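Cytochrome c class I (Sideroxydans lithotrophicus, PDB 4XXL) binds a covalently attached heme c and probably shuttles electrons as a class I cytochrome in lithoautotrophic growth. Local coordinates at residues N41-C46 with P56-V61. Numbering follows the deposited sequence.
Sequences NNCFKC and PSYKKV. With HEC (heme c), chain B.
On the proximal side of the covalent heme pocket, C43 and Y58 meet where the tyrosine hydroxyl stands over the face of the pyrrole ring that carries CAB: C43 CB lies 3.5 Å from Y58 OH, a van der Waals contact of methylene with phenol oxygen. F44 adds the other touch, its CE1 reaching Y58 CE2 at 4.1 Å. F44 CE1 arrives at the edge of the Y58 ring, near its plane, and the two side chains cross at about a right angle. With CG anti to its carbonyl carbon and beside the backbone N (chi1 -71°), Y58 brings its ring down beside C43, hydroxyl first and steeply tilted to the porphyrin, and Y58 OH ends 3.2 Å above heme C2B. Although buried here, that oxygen finds no polar partner in the model. C43 and C46 belong to the CXXCH signature of c-type cytochromes; C43 SG is bonded to heme CAB at 1.8 Å and C46 SG to CAC, while the next residue, H47, is an axial ligand of the iron. Y58 also stacks on the H47 ring, and P56 O accepts a hydrogen bond from H47 ND1, which together probably hold the imidazole in its rotation. Cutting Y58 back to an alanine would probably open a gap between F44 and the heme face and leave the H47 ring without its stacking partner. Farther along, P56 CD sits 3.6 Å from heme C3D.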
loop_
_atom_site.group_PDB
_atom_site.type_symbol
_atom_site.label_atom_id
_atom_site.label_comp_id
_atom_site.label_asym_id
_atom_site.label_seq_id
_atom_site.Cartn_x
_atom_site.Cartn_y
_atom_site.Cartn_z
ATOM N N ASN A 41 -2.136 7.763 7.613
ATOM C CA ASN A 41 -2.716 8.099 6.326
ATOM C C ASN A 41 -3.920 7.257 5.927
ATOM O O ASN A 41 -4.331 7.182 4.800
ATOM C CB ASN A 41 -1.619 8.059 5.294
ATOM C CG ASN A 41 -0.647 9.192 5.447
ATOM O OD1 ASN A 41 -0.939 10.324 5.058
ATOM N ND2 ASN A 41 0.514 8.907 6.032
ATOM N N ASN A 42 -4.529 6.646 6.932
ATOM C CA ASN A 42 -5.822 5.962 6.849
ATOM C C ASN A 42 -5.762 4.623 6.137
ATOM O O ASN A 42 -6.788 4.072 5.730
ATOM C CB ASN A 42 -6.910 6.881 6.240
ATOM C CG ASN A 42 -7.538 7.806 7.253
ATOM O OD1 ASN A 42 -7.415 7.605 8.455
ATOM N ND2 ASN A 42 -8.325 8.769 6.761
ATOM N N CYS A 43 -4.550 4.167 5.859
ATOM C CA CYS A 43 -4.397 2.963 5.078
ATOM C C CYS A 43 -5.105 1.778 5.695
ATOM O O CYS A 43 -5.762 1.027 4.947
ATOM C CB CYS A 43 -2.884 2.699 4.883
ATOM S SG CYS A 43 -1.925 4.017 4.199
ATOM N N PHE A 44 -5.019 1.628 6.992
ATOM C CA PHE A 44 -5.608 0.486 7.692
ATOM C C PHE A 44 -7.140 0.641 7.822
ATOM O O PHE A 44 -7.829 -0.290 8.192
ATOM C CB PHE A 44 -4.979 0.286 9.035
ATOM C CG PHE A 44 -3.560 -0.221 8.992
ATOM C CD1 PHE A 44 -3.149 -1.211 8.140
ATOM C CD2 PHE A 44 -2.625 0.314 9.864
ATOM C CE1 PHE A 44 -1.826 -1.699 8.184
ATOM C CE2 PHE A 44 -1.329 -0.146 9.928
ATOM C CZ PHE A 44 -0.918 -1.144 9.060
ATOM N N LYS A 45 -7.694 1.789 7.465
ATOM C CA LYS A 45 -9.171 1.871 7.461
ATOM C C LYS A 45 -9.759 0.999 6.355
ATOM O O LYS A 45 -10.876 0.512 6.478
ATOM C CB LYS A 45 -9.625 3.315 7.283
ATOM C CG LYS A 45 -9.134 4.258 8.348
ATOM C CD LYS A 45 -9.544 3.789 9.734
ATOM C CE LYS A 45 -9.549 4.888 10.777
ATOM N NZ LYS A 45 -8.385 5.778 10.696
ATOM N N CYS A 46 -8.998 0.810 5.294
ATOM C CA CYS A 46 -9.469 -0.003 4.197
ATOM C C CYS A 46 -8.709 -1.324 3.966
ATOM O O CYS A 46 -9.156 -2.138 3.186
ATOM C CB CYS A 46 -9.390 0.825 2.956
ATOM S SG CYS A 46 -10.551 2.228 2.901
ATOM N N PRO A 56 -7.835 -4.715 -0.832
ATOM C CA PRO A 56 -7.214 -6.073 -0.674
ATOM C C PRO A 56 -6.304 -6.137 0.538
ATOM O O PRO A 56 -5.718 -5.097 0.961
ATOM C CB PRO A 56 -6.407 -6.257 -1.943
ATOM C CG PRO A 56 -6.129 -4.843 -2.361
ATOM C CD PRO A 56 -7.363 -4.066 -2.053
ATOM N N SER A 57 -6.191 -7.317 1.117
ATOM C CA SER A 57 -5.205 -7.477 2.177
ATOM C C SER A 57 -3.810 -7.217 1.641
ATOM O O SER A 57 -3.476 -7.456 0.483
ATOM C CB SER A 57 -5.287 -8.825 2.897
ATOM O OG SER A 57 -4.749 -9.835 2.057
ATOM N N TYR A 58 -2.922 -6.805 2.536
ATOM C CA TYR A 58 -1.598 -6.546 2.040
ATOM C C TYR A 58 -0.879 -7.838 1.738
ATOM O O TYR A 58 0.005 -7.842 0.922
ATOM C CB TYR A 58 -0.794 -5.664 2.975
ATOM C CG TYR A 58 -1.284 -4.221 2.995
ATOM C CD1 TYR A 58 -1.757 -3.610 1.844
ATOM C CD2 TYR A 58 -1.171 -3.432 4.135
ATOM C CE1 TYR A 58 -2.132 -2.248 1.862
ATOM C CE2 TYR A 58 -1.545 -2.103 4.155
ATOM C CZ TYR A 58 -2.013 -1.503 3.024
ATOM O OH TYR A 58 -2.361 -0.182 3.046
ATOM N N LYS A 59 -1.261 -8.931 2.407
ATOM C CA LYS A 59 -0.760 -10.272 2.067
ATOM C C LYS A 59 -1.086 -10.593 0.635
ATOM O O LYS A 59 -0.186 -11.030 -0.109
ATOM C CB LYS A 59 -1.335 -11.316 3.022
ATOM C CG LYS A 59 -0.908 -12.756 2.653
ATOM C CD LYS A 59 -1.467 -13.809 3.614
ATOM C CE LYS A 59 -1.140 -15.192 3.044
ATOM N NZ LYS A 59 -0.706 -16.103 4.132
ATOM N N LYS A 60 -2.333 -10.341 0.202
ATOM C CA LYS A 60 -2.741 -10.603 -1.190
ATOM C C LYS A 60 -2.011 -9.696 -2.192
ATOM O O LYS A 60 -1.587 -10.111 -3.256
ATOM C CB LYS A 60 -4.256 -10.419 -1.311
ATOM C CG LYS A 60 -4.866 -10.712 -2.687
ATOM C CD LYS A 60 -6.384 -10.625 -2.685
ATOM C CE LYS A 60 -6.983 -11.889 -2.081
ATOM N NZ LYS A 60 -6.826 -13.035 -3.033
ATOM N N VAL A 61 -1.796 -8.457 -1.798
ATOM C CA VAL A 61 -1.010 -7.568 -2.649
ATOM C C VAL A 61 0.394 -8.106 -2.792
ATOM O O VAL A 61 1.004 -8.074 -3.887
ATOM C CB VAL A 61 -0.933 -6.142 -2.057
ATOM C CG1 VAL A 61 -0.008 -5.275 -2.873
ATOM C CG2 VAL A 61 -2.353 -5.528 -2.105
HETATM FE FE HEC B . -5.453 1.152 -0.942
HETATM C CHA HEC B . -5.472 -1.014 -3.664
HETATM C CHB HEC B . -2.068 0.617 -0.518
HETATM C CHC HEC B . -5.355 3.677 1.412
HETATM C CHD HEC B . -8.822 1.218 -0.916
HETATM N NA HEC B . -4.046 0.044 -1.964
HETATM C C1A HEC B . -4.283 -0.818 -2.974
HETATM C C2A HEC B . -3.062 -1.487 -3.248
HETATM C C3A HEC B . -2.136 -1.029 -2.341
HETATM C C4A HEC B . -2.769 -0.058 -1.517
HETATM C CMA HEC B . -0.712 -1.459 -2.169
HETATM C CAA HEC B . -2.905 -2.524 -4.359
HETATM C CBA HEC B . -2.560 -1.821 -5.652
HETATM C CGA HEC B . -2.249 -2.762 -6.803
HETATM O O1A HEC B . -2.588 -3.953 -6.737
HETATM O O2A HEC B . -1.525 -2.332 -7.763
HETATM N NB HEC B . -4.023 1.980 0.227
HETATM C C1B HEC B . -2.694 1.618 0.245
HETATM C C2B HEC B . -1.998 2.440 1.181
HETATM C C3B HEC B . -2.859 3.314 1.727
HETATM C C4B HEC B . -4.156 3.048 1.117
HETATM C CMB HEC B . -0.524 2.346 1.457
HETATM C CAB HEC B . -2.630 4.444 2.652
HETATM C CBB HEC B . -1.773 5.397 2.055
HETATM N NC HEC B . -6.888 2.233 0.097
HETATM C C1C HEC B . -6.564 3.221 0.970
HETATM C C2C HEC B . -7.804 3.634 1.497
HETATM C C3C HEC B . -8.841 2.909 0.942
HETATM C C4C HEC B . -8.197 2.048 0.005
HETATM C CMC HEC B . -7.897 4.646 2.578
HETATM C CAC HEC B . -10.323 3.010 1.270
HETATM C CBC HEC B . -10.952 4.258 1.195
HETATM N ND HEC B . -6.811 0.347 -2.081
HETATM C C1D HEC B . -8.176 0.445 -1.911
HETATM C C2D HEC B . -8.909 -0.302 -2.964
HETATM C C3D HEC B . -7.972 -0.891 -3.693
HETATM C C4D HEC B . -6.657 -0.529 -3.129
HETATM C CMD HEC B . -10.381 -0.381 -3.105
HETATM C CAD HEC B . -8.184 -1.841 -4.885
HETATM C CBD HEC B . -8.222 -1.080 -6.177
HETATM C CGD HEC B . -8.443 -1.923 -7.438
HETATM O O1D HEC B . -8.189 -3.165 -7.491
HETATM O O2D HEC B . -8.825 -1.317 -8.475
#